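Local coordinates for protein leucine--tRNA ligase (Agrobacterium radiobacter, PDB 5AH5) that probably joins L-leucine to its cognate tRNA at the expense of ATP, as a class I aminoacyl-tRNA synthetase, in a form associated with antibiotic self-immunity, at residues 51-56 with 522-527; 558-563 with 674-679; 656-661 with 689-694. All blocks are in the same frame, centred on the assembly; numbering follows the deposited sequence.

Interaction 1: residues 51-56 with 522-527; sequences VRNYSM and VYIGGI. With LSS (5'-O-(L-leucylsulfamoyl)adenosine), chain I.
Asn53 turns its CG anti to the backbone N (chi1 -167°), which carries its amide off helix 48-66 to the end of strand 520-524. Ile524 likewise has CG2 anti to its own N, and this branch lies alongside the amide, with CG2 3.4 Å from Asn53 ND2. The contact belongs to the nucleotide-binding (Rossmann-type) catalytic domain of a class I synthetase. Helix 48-66 begins within the last residues of the predicted HIGH motif and runs on from it. The strand belongs to the parallel sheet. Asn53 ND2 donates to Ile524 O at 3.2 Å. The N-H points almost straight at the oxygen, which lies in the amide plane of Asn53. The donor, however, stands above the carbonyl plane of Ile524. Further along the helix, Met56 CB packs on Ile524 CD1 at 4.3 Å.

The other end of the amide serves the bound leucyl-adenylate analogue. Asn53 OD1 accepts from the ribose hydroxyl O3 of LSS at 2.6 Å. The bond from ND2 to the strand fixes the rotation of this amide. Gly525 packs its CA against the same hydroxyl. On the strand side, Gly526 N donates to LSS O3 at 3.1 Å.

Interaction 2: residues 558-563 with 674-679; sequences ELYNQG and ERFHFN. With LSS (5'-O-(L-leucylsulfamoyl)adenosine), chain I; nucleotides of chain D.
Tyr560 and Phe676 lay their rings face to face, with centroids 3.8 Å apart and planes only 11° from parallel. The closest atoms are Tyr560 CD2 and Phe676 CE1, at 3.4 Å. Phe676 CD1 sits over the centre of the tyrosine ring, while Tyr560 CD2 falls toward the rim of the phenylalanine. Tyr560 CB also lies over the Phe676 face as a CH-pi contact. The opposite face of Phe676 meets Phe678, but only through CZ near the rim. The phenol end of Tyr560 runs past the backbone of Glu674 and Arg675. A water there donates to Glu674 O and has a weak bond to Tyr560 OH.

Tyr560 ends an outer strand of the catalytic parallel sheet. Phe676, with positive phi, is the C-prime residue of a Schellman motif that ends helix 653-674 in the anticodon-binding domain. The stack thus joins the two domains.

Away from the stack, each segment holds a different ligand. Gln562 bends at chi2 (-60°), and its NE2 donates to adenine N3 of LSS at 2.9 Å, with a weak second bond to ribose O2. His677, at the N-cap position of helix 678-695, lies over the Arg675 guanidinium. Its ND1 donates to OP1 of A15 of chain D at 2.9 Å; the oxygen lies at the edge of the imidazole, in the ring plane. Arg675 NH2 pairs with Asp672 and with a phosphate of the bound RNA.

Interaction 3: residues 656-661 with 689-694; sequences REIARQ and TNLLYE. With nucleotides of chain D.
Two antiparallel helices of the helical anticodon-binding domain, 653-674 and 678-695, meet here. Only a short turn separates them in sequence, so they form a helical hairpin, and this contact lies far from that turn. The axes of the two short segments come within 10.8 Å, and their directions differ by 167°.

Leu691 is the central side chain. Its CG is anti to the backbone N (chi1 179°), which sends the branched end across to the facing helix. Leu691 CD2 touches Gln661 CB at 3.4 Å and also packs near Gln661 CG. The same methyl lies 4.0 Å from Ile658 CA. The leucine therefore fits between residues one turn apart on helix 653-674. Gln661 bends at chi2, and its OE1 passes Leu691 CD1 at 3.7 Å. The aliphatic part of the glutamine thus crosses the leucine at a slant, at the edge of the apolar contact.

Deeper in, Ile658 and Leu692 cross at about a right angle. They meet through methyl groups, Ile658 CG2 and Leu692 CD2, 4.0 Å apart. Helix 701-715 packs on both residues through Ser707, and helix 617-632 reaches Leu692 through Leu629. No hydrogen bond spans the two segments, so apolar packing joins them.

The charged pair and the RNA contact lie to the side of this seam. Arg660 NH1 pairs with Glu657 OE2 at 2.8 Å, a salt bridge one turn along the same helix. The carboxylate carbon lies in the plane of the guanidinium, at its edge. On helix 678-695, Asn690 faces the tRNA. Its OD1 is held by Arg625, which leaves the amide nitrogen directed at the RNA. Asn690 ND2 donates to OP1 of A25 of chain D at 2.8 Å, in an essentially straight bond (179° at the hydrogen).

How the interactions relate
Interactions 1 and 2 adjoin, with centres about 8 Å apart; interaction 1 lies within the catalytic domain and interaction 2 bridges it to the anticodon-binding domain. They use neighbouring strands, 520-524 and 556-560, and both touch LSS. Gly525 O of interaction 1 lies 2.7 Å from Asn561 ND2 of interaction 2, a probable hydrogen bond. Interaction 1 is buried and polar in its main bond. Interaction 2 is partly buried, and an aromatic stack carries it. Interaction 3 lies about 28 Å from interaction 2, between centres, but shares helix 678-695. That helix touches tRNA phosphates in both: through His677 at its N-cap, and through Asn690 further along. Interaction 3 is buried, but its chemistry is aliphatic packing between helices.

Interaction 1: residues 51-56 with 522-527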
loop_
_atom_site.group_PDB
_atom_site.type_symbol
_atom_site.label_atom_id
_atom_site.label_comp_id
_atom_site.label_asym_id
_atom_site.label_seq_id
_atom_site.Cartn_x
_atom_site.Cartn_y
_atom_site.Cartn_z
ATOM N N VAL B 51 4.127 11.302 -9.376
ATOM C CA VAL B 51 5.486 11.417 -9.699
ATOM C C VAL B 51 6.369 11.024 -8.493
ATOM O O VAL B 51 7.384 10.349 -8.671
ATOM C CB VAL B 51 5.861 12.828 -10.107
ATOM C CG1 VAL B 51 7.343 12.905 -10.439
ATOM C CG2 VAL B 51 5.040 13.262 -11.284
ATOM N N ARG B 52 5.939 11.396 -7.283
ATOM C CA ARG B 52 6.701 11.073 -6.064
ATOM C C ARG B 52 6.677 9.563 -5.814
ATOM O O ARG B 52 7.721 8.926 -5.561
ATOM C CB ARG B 52 6.175 11.796 -4.832
ATOM C CG ARG B 52 7.055 11.507 -3.627
ATOM C CD ARG B 52 6.499 12.067 -2.360
ATOM N NE ARG B 52 7.513 12.101 -1.317
ATOM C CZ ARG B 52 7.275 12.425 -0.070
ATOM N NH1 ARG B 52 6.032 12.828 0.293
ATOM N NH2 ARG B 52 8.284 12.405 0.831
ATOM N N ASN B 53 5.469 9.023 -5.848
ATOM C CA ASN B 53 5.220 7.628 -5.647
ATOM C C ASN B 53 6.034 6.705 -6.622
ATOM O O ASN B 53 6.630 5.689 -6.214
ATOM C CB ASN B 53 3.726 7.402 -5.798
ATOM C CG ASN B 53 3.264 6.085 -5.317
ATOM O OD1 ASN B 53 2.058 5.934 -5.057
ATOM N ND2 ASN B 53 4.151 5.100 -5.223
ATOM N N TYR B 54 6.162 7.151 -7.847
ATOM C CA TYR B 54 6.670 6.339 -8.929
ATOM C C TYR B 54 8.184 6.559 -9.106
ATOM O O TYR B 54 8.929 5.681 -9.562
ATOM C CB TYR B 54 5.829 6.547 -10.209
ATOM C CG TYR B 54 4.319 6.214 -10.066
ATOM C CD1 TYR B 54 3.870 5.307 -9.141
ATOM C CD2 TYR B 54 3.344 6.785 -10.905
ATOM C CE1 TYR B 54 2.558 4.994 -8.989
ATOM C CE2 TYR B 54 1.970 6.463 -10.737
ATOM C CZ TYR B 54 1.575 5.599 -9.795
ATOM O OH TYR B 54 0.226 5.214 -9.615
ATOM N N SER B 55 8.636 7.750 -8.801
ATOM C CA SER B 55 10.056 8.049 -8.744
ATOM C C SER B 55 10.776 7.105 -7.834
ATOM O O SER B 55 11.885 6.652 -8.152
ATOM C CB SER B 55 10.284 9.446 -8.246
ATOM O OG SER B 55 9.952 10.336 -9.248
ATOM N N MET B 56 10.161 6.787 -6.721
ATOM C CA MET B 56 10.820 5.920 -5.685
ATOM C C MET B 56 11.016 4.507 -6.228
ATOM O O MET B 56 12.076 3.889 -6.016
ATOM C CB MET B 56 10.022 5.855 -4.401
ATOM C CG MET B 56 9.875 7.170 -3.638
ATOM S SD MET B 56 8.823 7.049 -2.154
ATOM C CE MET B 56 8.911 8.788 -1.729
ATOM N N VAL B 522 8.806 -5.374 -2.995
ATOM C CA VAL B 522 8.562 -4.014 -2.545
ATOM C C VAL B 522 7.259 -3.537 -3.214
ATOM O O VAL B 522 7.104 -3.689 -4.408
ATOM C CB VAL B 522 9.754 -3.140 -2.904
ATOM C CG1 VAL B 522 9.466 -1.695 -2.687
ATOM C CG2 VAL B 522 11.033 -3.571 -2.087
ATOM N N TYR B 523 6.340 -3.017 -2.404
ATOM C CA TYR B 523 5.119 -2.347 -2.843
ATOM C C TYR B 523 5.026 -0.948 -2.243
ATOM O O TYR B 523 5.077 -0.795 -1.036
ATOM C CB TYR B 523 3.927 -3.128 -2.377
ATOM C CG TYR B 523 2.617 -2.790 -3.089
ATOM C CD1 TYR B 523 2.574 -2.455 -4.447
ATOM C CD2 TYR B 523 1.419 -2.950 -2.448
ATOM C CE1 TYR B 523 1.339 -2.255 -5.138
ATOM C CE2 TYR B 523 0.193 -2.708 -3.111
ATOM C CZ TYR B 523 0.176 -2.370 -4.473
ATOM O OH TYR B 523 -1.047 -2.179 -5.160
ATOM N N ILE B 524 4.916 0.044 -3.087
ATOM C CA ILE B 524 4.926 1.449 -2.697
ATOM C C ILE B 524 3.573 2.083 -2.982
ATOM O O ILE B 524 3.210 2.199 -4.142
ATOM C CB ILE B 524 5.951 2.223 -3.528
ATOM C CG1 ILE B 524 7.313 1.428 -3.602
ATOM C CG2 ILE B 524 6.187 3.597 -2.921
ATOM C CD1 ILE B 524 8.275 1.941 -4.643
ATOM N N GLY B 525 2.863 2.523 -1.950
ATOM C CA GLY B 525 1.670 3.328 -2.145
ATOM C C GLY B 525 1.059 3.871 -0.871
ATOM O O GLY B 525 1.520 3.586 0.220
ATOM N N GLY B 526 0.001 4.635 -1.028
ATOM C CA GLY B 526 -0.550 5.441 0.049
ATOM C C GLY B 526 -1.273 4.639 1.106
ATOM O O GLY B 526 -1.859 3.586 0.848
ATOM N N ILE B 527 -1.210 5.169 2.321
ATOM C CA ILE B 527 -1.810 4.584 3.484
ATOM C C ILE B 527 -3.311 4.700 3.435
ATOM O O ILE B 527 -4.018 3.947 4.124
ATOM C CB ILE B 527 -1.267 5.272 4.796
ATOM C CG1 ILE B 527 -1.643 4.441 6.018
ATOM C CG2 ILE B 527 -1.795 6.704 4.962
ATOM C CD1 ILE B 527 -0.711 4.636 7.195
HETATM C C1 LSS I . -5.271 4.511 -6.611
HETATM N N1 LSS I . 0.886 12.460 -2.771
HETATM O O1 LSS I . -5.261 4.881 -5.458
HETATM S S1 LSS I . -4.606 6.734 -7.443
HETATM C C2 LSS I . 1.439 11.254 -2.669
HETATM N N2 LSS I . -4.989 5.302 -7.630
HETATM O O2 LSS I . -1.302 7.147 -2.751
HETATM N N3 LSS I . 0.938 10.160 -3.284
HETATM O O3 LSS I . -0.223 4.997 -4.098
HETATM C C4 LSS I . -0.174 10.302 -4.044
HETATM N N4 LSS I . -5.961 2.867 -8.362
HETATM O O4 LSS I . -0.507 7.536 -6.184
HETATM C C5 LSS I . -0.843 11.517 -4.115
HETATM O O5 LSS I . -3.235 6.770 -6.625
HETATM C C6 LSS I . -0.311 12.605 -3.445
HETATM N N6 LSS I . -0.928 13.809 -3.562
HETATM C C7 LSS I . -4.980 0.595 -6.473
HETATM N N7 LSS I . -1.941 11.340 -4.895
HETATM C C8 LSS I . -1.991 10.030 -5.259
HETATM C C9 LSS I . -4.659 2.087 -6.364
HETATM N N9 LSS I . -0.888 9.415 -4.756
HETATM C CA LSS I . -5.676 3.099 -6.921
HETATM C C10 LSS I . -6.149 0.268 -5.531
HETATM C C11 LSS I . -3.664 -0.210 -6.179
HETATM O O1A LSS I . -5.485 7.636 -6.685
HETATM C C21 LSS I . -0.535 8.013 -4.849
HETATM C C22 LSS I . -1.507 7.140 -4.135
HETATM C C23 LSS I . -1.259 5.768 -4.766
HETATM C C24 LSS I . -0.875 6.171 -6.175
HETATM C C25 LSS I . -2.062 6.148 -7.140
HETATM O O2A LSS I . -4.245 7.371 -8.692
#

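Interaction 2: residues 558-563 with 674-679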
loop_
_atom_site.group_PDB
_atom_site.type_symbol
_atom_site.label_atom_id
_atom_site.label_comp_id
_atom_site.label_asym_id
_atom_site.label_seq_id
_atom_site.Cartn_x
_atom_site.Cartn_y
_atom_site.Cartn_z
ATOM N N GLU B 558 7.447 -6.252 1.632
ATOM C CA GLU B 558 7.714 -4.939 2.192
ATOM C C GLU B 558 6.731 -3.896 1.562
ATOM O O GLU B 558 6.621 -3.850 0.370
ATOM C CB GLU B 558 9.158 -4.602 1.861
ATOM C CG GLU B 558 9.801 -3.537 2.704
ATOM C CD GLU B 558 10.446 -4.030 3.992
ATOM O OE1 GLU B 558 11.165 -5.055 3.911
ATOM O OE2 GLU B 558 10.248 -3.354 5.048
ATOM N N LEU B 559 5.982 -3.171 2.398
ATOM C CA LEU B 559 5.121 -2.059 2.038
ATOM C C LEU B 559 5.712 -0.743 2.523
ATOM O O LEU B 559 5.942 -0.565 3.676
ATOM C CB LEU B 559 3.737 -2.232 2.663
ATOM C CG LEU B 559 2.775 -1.079 2.621
ATOM C CD1 LEU B 559 2.245 -0.956 1.182
ATOM C CD2 LEU B 559 1.567 -1.303 3.506
ATOM N N TYR B 560 5.881 0.188 1.613
ATOM C CA TYR B 560 6.270 1.519 1.905
ATOM C C TYR B 560 5.151 2.505 1.503
ATOM O O TYR B 560 4.669 2.511 0.351
ATOM C CB TYR B 560 7.494 1.801 1.085
ATOM C CG TYR B 560 8.728 1.031 1.564
ATOM C CD1 TYR B 560 9.427 1.411 2.732
ATOM C CD2 TYR B 560 9.167 -0.076 0.884
ATOM C CE1 TYR B 560 10.555 0.710 3.154
ATOM C CE2 TYR B 560 10.279 -0.805 1.304
ATOM C CZ TYR B 560 10.991 -0.390 2.420
ATOM O OH TYR B 560 12.102 -1.116 2.783
ATOM N N ASN B 561 4.779 3.366 2.431
ATOM C CA ASN B 561 3.762 4.376 2.235
ATOM C C ASN B 561 4.350 5.761 1.990
ATOM O O ASN B 561 4.690 6.453 2.967
ATOM C CB ASN B 561 2.865 4.460 3.487
ATOM C CG ASN B 561 2.100 3.200 3.775
ATOM O OD1 ASN B 561 2.052 2.793 4.900
ATOM N ND2 ASN B 561 1.422 2.619 2.784
ATOM N N GLN B 562 4.543 6.171 0.734
ATOM C CA GLN B 562 5.012 7.517 0.455
ATOM C C GLN B 562 4.102 8.577 1.115
ATOM O O GLN B 562 2.871 8.421 1.184
ATOM C CB GLN B 562 5.223 7.832 -1.024
ATOM C CG GLN B 562 3.947 8.250 -1.844
ATOM C CD GLN B 562 2.893 7.198 -1.855
ATOM O OE1 GLN B 562 3.164 6.045 -1.541
ATOM N NE2 GLN B 562 1.658 7.583 -2.211
ATOM N N GLY B 563 4.728 9.664 1.550
ATOM C CA GLY B 563 4.001 10.816 2.057
ATOM C C GLY B 563 3.206 11.565 1.006
ATOM O O GLY B 563 3.564 11.587 -0.195
ATOM N N GLU B 674 17.882 0.860 -0.697
ATOM C CA GLU B 674 17.102 -0.317 -0.408
ATOM C C GLU B 674 16.258 -0.239 0.837
ATOM O O GLU B 674 15.344 -1.047 0.998
ATOM C CB GLU B 674 17.937 -1.594 -0.531
ATOM C CG GLU B 674 18.563 -2.138 0.688
ATOM C CD GLU B 674 19.670 -3.160 0.353
ATOM O OE1 GLU B 674 19.642 -3.786 -0.746
ATOM O OE2 GLU B 674 20.585 -3.311 1.205
ATOM N N ARG B 675 16.456 0.766 1.700
ATOM C CA ARG B 675 15.496 0.915 2.789
ATOM C C ARG B 675 14.685 2.220 2.670
ATOM O O ARG B 675 14.106 2.668 3.675
ATOM C CB ARG B 675 16.177 0.770 4.165
ATOM C CG ARG B 675 17.120 1.898 4.490
ATOM C CD ARG B 675 17.836 1.722 5.842
ATOM N NE ARG B 675 18.829 2.784 5.961
ATOM C CZ ARG B 675 19.185 3.377 7.102
ATOM N NH1 ARG B 675 18.649 3.024 8.258
ATOM N NH2 ARG B 675 20.087 4.348 7.070
ATOM N N PHE B 676 14.678 2.802 1.466
ATOM C CA PHE B 676 13.940 4.023 1.128
ATOM C C PHE B 676 14.401 5.316 1.807
ATOM O O PHE B 676 13.618 6.273 1.900
ATOM C CB PHE B 676 12.387 3.802 1.326
ATOM C CG PHE B 676 11.721 3.068 0.164
ATOM C CD1 PHE B 676 12.162 1.811 -0.225
ATOM C CD2 PHE B 676 10.623 3.631 -0.512
ATOM C CE1 PHE B 676 11.538 1.129 -1.273
ATOM C CE2 PHE B 676 10.013 2.988 -1.591
ATOM C CZ PHE B 676 10.449 1.731 -1.969
ATOM N N HIS B 677 15.650 5.351 2.277
ATOM C CA HIS B 677 16.275 6.573 2.757
ATOM C C HIS B 677 16.930 7.311 1.606
ATOM O O HIS B 677 18.163 7.570 1.617
ATOM C CB HIS B 677 17.261 6.218 3.891
ATOM C CG HIS B 677 16.571 5.797 5.148
ATOM N ND1 HIS B 677 17.087 6.051 6.405
ATOM C CD2 HIS B 677 15.340 5.277 5.348
ATOM C CE1 HIS B 677 16.231 5.630 7.315
ATOM N NE2 HIS B 677 15.169 5.145 6.698
ATOM N N PHE B 678 16.094 7.737 0.622
ATOM C CA PHE B 678 16.581 8.350 -0.580
ATOM C C PHE B 678 17.202 9.666 -0.271
ATOM O O PHE B 678 18.168 10.083 -0.961
ATOM C CB PHE B 678 15.465 8.602 -1.633
ATOM C CG PHE B 678 14.707 7.372 -1.981
ATOM C CD1 PHE B 678 15.260 6.416 -2.806
ATOM C CD2 PHE B 678 13.461 7.158 -1.441
ATOM C CE1 PHE B 678 14.548 5.273 -3.134
ATOM C CE2 PHE B 678 12.738 6.014 -1.738
ATOM C CZ PHE B 678 13.290 5.063 -2.589
ATOM N N ASN B 679 16.620 10.379 0.677
ATOM C CA ASN B 679 17.170 11.716 0.962
ATOM C C ASN B 679 18.584 11.585 1.544
ATOM O O ASN B 679 19.469 12.325 1.133
ATOM C CB ASN B 679 16.311 12.552 1.908
ATOM C CG ASN B 679 16.036 11.867 3.202
ATOM O OD1 ASN B 679 16.167 10.655 3.293
ATOM N ND2 ASN B 679 15.650 12.629 4.220
HETATM C C1 LSS I . -5.271 4.511 -6.611
HETATM N N1 LSS I . 0.886 12.460 -2.771
HETATM O O1 LSS I . -5.261 4.881 -5.458
HETATM S S1 LSS I . -4.606 6.734 -7.443
HETATM C C2 LSS I . 1.439 11.254 -2.669
HETATM N N2 LSS I . -4.989 5.302 -7.630
HETATM O O2 LSS I . -1.302 7.147 -2.751
HETATM N N3 LSS I . 0.938 10.160 -3.284
HETATM O O3 LSS I . -0.223 4.997 -4.098
HETATM C C4 LSS I . -0.174 10.302 -4.044
HETATM N N4 LSS I . -5.961 2.867 -8.362
HETATM O O4 LSS I . -0.507 7.536 -6.184
HETATM C C5 LSS I . -0.843 11.517 -4.115
HETATM O O5 LSS I . -3.235 6.770 -6.625
HETATM C C6 LSS I . -0.311 12.605 -3.445
HETATM N N6 LSS I . -0.928 13.809 -3.562
HETATM C C7 LSS I . -4.980 0.595 -6.473
HETATM N N7 LSS I . -1.941 11.340 -4.895
HETATM C C8 LSS I . -1.991 10.030 -5.259
HETATM C C9 LSS I . -4.659 2.087 -6.364
HETATM N N9 LSS I . -0.888 9.415 -4.756
HETATM C CA LSS I . -5.676 3.099 -6.921
HETATM C C10 LSS I . -6.149 0.268 -5.531
HETATM C C11 LSS I . -3.664 -0.210 -6.179
HETATM O O1A LSS I . -5.485 7.636 -6.685
HETATM C C21 LSS I . -0.535 8.013 -4.849
HETATM C C22 LSS I . -1.507 7.140 -4.135
HETATM C C23 LSS I . -1.259 5.768 -4.766
HETATM C C24 LSS I . -0.875 6.171 -6.175
HETATM C C25 LSS I . -2.062 6.148 -7.140
HETATM O O2A LSS I . -4.245 7.371 -8.692
ATOM P P A D 15 19.187 8.573 8.135
ATOM O OP1 A D 15 19.512 7.561 7.106
ATOM O OP2 A D 15 17.853 8.650 8.702
ATOM O "O5'" A D 15 20.202 8.347 9.350
ATOM C "C5'" A D 15 21.637 8.249 9.167
ATOM C "C4'" A D 15 22.336 8.225 10.529
ATOM O "O4'" A D 15 22.340 9.548 11.147
ATOM C "C3'" A D 15 21.679 7.345 11.591
ATOM O "O3'" A D 15 22.189 6.033 11.502
ATOM C "C2'" A D 15 22.213 7.927 12.896
ATOM O "O2'" A D 15 23.526 7.510 13.185
ATOM C "C1'" A D 15 22.272 9.410 12.571
ATOM N N9 A D 15 21.079 10.083 13.071
ATOM C C8 A D 15 19.853 10.239 12.468
ATOM N N7 A D 15 18.990 10.898 13.196
ATOM C C5 A D 15 19.703 11.225 14.344
ATOM C C6 A D 15 19.360 11.951 15.497
ATOM N N6 A D 15 18.163 12.502 15.692
ATOM N N1 A D 15 20.297 12.078 16.466
ATOM C C2 A D 15 21.500 11.540 16.260
ATOM N N3 A D 15 21.950 10.859 15.208
ATOM C C4 A D 15 20.987 10.725 14.280
HETATM O O HOH W 1 14.852 -3.169 3.190
#

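Interaction 3: residues 656-661 with 689-694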
loop_
_atom_site.group_PDB
_atom_site.type_symbol
_atom_site.label_atom_id
_atom_site.label_comp_id
_atom_site.label_asym_id
_atom_site.label_seq_id
_atom_site.Cartn_x
_atom_site.Cartn_y
_atom_site.Cartn_z
ATOM N N ARG B 656 43.929 8.479 -0.862
ATOM C CA ARG B 656 43.350 7.501 0.027
ATOM C C ARG B 656 42.243 8.068 0.882
ATOM O O ARG B 656 41.434 7.288 1.422
ATOM C CB ARG B 656 44.433 6.876 0.929
ATOM C CG ARG B 656 45.318 5.861 0.228
ATOM C CD ARG B 656 44.765 4.450 0.360
ATOM N NE ARG B 656 45.094 3.827 1.647
ATOM C CZ ARG B 656 44.435 2.808 2.209
ATOM N NH1 ARG B 656 43.368 2.269 1.627
ATOM N NH2 ARG B 656 44.844 2.328 3.381
ATOM N N GLU B 657 42.227 9.387 1.095
ATOM C CA GLU B 657 41.104 9.983 1.802
ATOM C C GLU B 657 39.895 10.016 0.852
ATOM O O GLU B 657 38.778 9.691 1.261
ATOM C CB GLU B 657 41.388 11.367 2.340
ATOM C CG GLU B 657 40.255 11.983 3.184
ATOM C CD GLU B 657 39.769 11.102 4.349
ATOM O OE1 GLU B 657 40.578 10.327 4.936
ATOM O OE2 GLU B 657 38.563 11.184 4.693
ATOM N N ILE B 658 40.161 10.398 -0.385
ATOM C CA ILE B 658 39.149 10.427 -1.422
ATOM C C ILE B 658 38.605 9.012 -1.624
ATOM O O ILE B 658 37.394 8.794 -1.487
ATOM C CB ILE B 658 39.670 11.035 -2.733
ATOM C CG1 ILE B 658 39.952 12.523 -2.525
ATOM C CG2 ILE B 658 38.641 10.857 -3.863
ATOM C CD1 ILE B 658 40.754 13.184 -3.639
ATOM N N ALA B 659 39.506 8.046 -1.855
ATOM C CA ALA B 659 39.105 6.672 -2.168
ATOM C C ALA B 659 38.237 6.109 -1.072
ATOM O O ALA B 659 37.218 5.497 -1.323
ATOM C CB ALA B 659 40.304 5.789 -2.417
ATOM N N ARG B 660 38.622 6.380 0.154
ATOM C CA ARG B 660 37.862 5.950 1.276
ATOM C C ARG B 660 36.445 6.519 1.351
ATOM O O ARG B 660 35.524 5.812 1.797
ATOM C CB ARG B 660 38.586 6.310 2.558
ATOM C CG ARG B 660 37.766 5.958 3.787
ATOM C CD ARG B 660 38.504 6.053 5.107
ATOM N NE ARG B 660 37.523 6.443 6.110
ATOM C CZ ARG B 660 37.212 7.698 6.410
ATOM N NH1 ARG B 660 37.852 8.720 5.833
ATOM N NH2 ARG B 660 36.254 7.935 7.308
ATOM N N GLN B 661 36.321 7.807 1.066
ATOM C CA GLN B 661 35.046 8.508 1.140
ATOM C C GLN B 661 34.042 7.944 0.082
ATOM O O GLN B 661 32.884 7.727 0.379
ATOM C CB GLN B 661 35.280 9.999 0.972
ATOM C CG GLN B 661 35.853 10.670 2.219
ATOM C CD GLN B 661 34.797 11.506 2.897
ATOM O OE1 GLN B 661 34.710 12.738 2.697
ATOM N NE2 GLN B 661 33.910 10.830 3.634
ATOM N N THR B 689 30.454 15.029 -3.932
ATOM C CA THR B 689 30.616 16.096 -4.860
ATOM C C THR B 689 31.402 17.237 -4.194
ATOM O O THR B 689 32.270 17.795 -4.798
ATOM C CB THR B 689 29.232 16.629 -5.346
ATOM O OG1 THR B 689 28.432 15.516 -5.817
ATOM C CG2 THR B 689 29.403 17.705 -6.373
ATOM N N ASN B 690 31.063 17.595 -2.971
ATOM C CA ASN B 690 31.799 18.664 -2.274
ATOM C C ASN B 690 33.248 18.274 -2.070
ATOM O O ASN B 690 34.122 19.091 -2.298
ATOM C CB ASN B 690 31.155 19.031 -0.963
ATOM C CG ASN B 690 29.745 19.557 -1.142
ATOM O OD1 ASN B 690 29.407 20.166 -2.167
ATOM N ND2 ASN B 690 28.925 19.347 -0.128
ATOM N N LEU B 691 33.467 16.997 -1.764
ATOM C CA LEU B 691 34.783 16.435 -1.538
ATOM C C LEU B 691 35.644 16.635 -2.719
ATOM O O LEU B 691 36.817 17.076 -2.585
ATOM C CB LEU B 691 34.713 14.950 -1.206
ATOM C CG LEU B 691 36.068 14.274 -0.974
ATOM C CD1 LEU B 691 36.671 14.821 0.323
ATOM C CD2 LEU B 691 35.927 12.761 -0.952
ATOM N N LEU B 692 35.081 16.359 -3.894
ATOM C CA LEU B 692 35.852 16.465 -5.118
ATOM C C LEU B 692 36.131 17.902 -5.558
ATOM O O LEU B 692 37.136 18.168 -6.239
ATOM C CB LEU B 692 35.190 15.675 -6.238
ATOM C CG LEU B 692 35.121 14.167 -6.024
ATOM C CD1 LEU B 692 34.490 13.517 -7.242
ATOM C CD2 LEU B 692 36.500 13.583 -5.758
ATOM N N TYR B 693 35.234 18.831 -5.248
ATOM C CA TYR B 693 35.515 20.251 -5.505
ATOM C C TYR B 693 36.731 20.724 -4.668
ATOM O O TYR B 693 37.548 21.503 -5.141
ATOM C CB TYR B 693 34.294 21.126 -5.183
ATOM C CG TYR B 693 33.472 21.401 -6.424
ATOM C CD1 TYR B 693 33.887 22.360 -7.378
ATOM C CD2 TYR B 693 32.360 20.644 -6.706
ATOM C CE1 TYR B 693 33.161 22.568 -8.550
ATOM C CE2 TYR B 693 31.604 20.883 -7.839
ATOM C CZ TYR B 693 32.000 21.829 -8.751
ATOM O OH TYR B 693 31.235 21.983 -9.880
ATOM N N GLU B 694 36.773 20.243 -3.438
ATOM C CA GLU B 694 37.661 20.720 -2.378
ATOM C C GLU B 694 39.037 20.062 -2.514
ATOM O O GLU B 694 40.024 20.738 -2.333
ATOM C CB GLU B 694 37.069 20.398 -0.966
ATOM C CG GLU B 694 38.078 20.409 0.193
ATOM C CD GLU B 694 37.486 20.007 1.558
ATOM O OE1 GLU B 694 37.056 18.833 1.784
ATOM O OE2 GLU B 694 37.468 20.878 2.446
ATOM P P A D 25 25.479 20.160 0.909
ATOM O OP1 A D 25 26.287 20.289 -0.286
ATOM O OP2 A D 25 25.621 21.007 2.085
ATOM O "O5'" A D 25 23.934 20.241 0.489
ATOM C "C5'" A D 25 23.283 21.469 0.373
ATOM C "C4'" A D 25 21.795 21.264 0.347
ATOM O "O4'" A D 25 21.401 20.554 1.543
ATOM C "C3'" A D 25 21.049 22.588 0.400
ATOM O "O3'" A D 25 20.862 23.107 -0.893
ATOM C "C2'" A D 25 19.776 22.240 1.130
ATOM O "O2'" A D 25 18.745 21.771 0.328
ATOM C "C1'" A D 25 20.255 21.162 2.100
ATOM N N9 A D 25 20.590 21.677 3.420
ATOM C C8 A D 25 21.814 21.735 4.048
ATOM N N7 A D 25 21.755 22.206 5.269
ATOM C C5 A D 25 20.413 22.515 5.444
ATOM C C6 A D 25 19.700 23.055 6.528
ATOM N N6 A D 25 20.264 23.397 7.682
ATOM N N1 A D 25 18.356 23.195 6.394
ATOM C C2 A D 25 17.790 22.839 5.236
ATOM N N3 A D 25 18.357 22.330 4.146
ATOM C C4 A D 25 19.678 22.154 4.331
#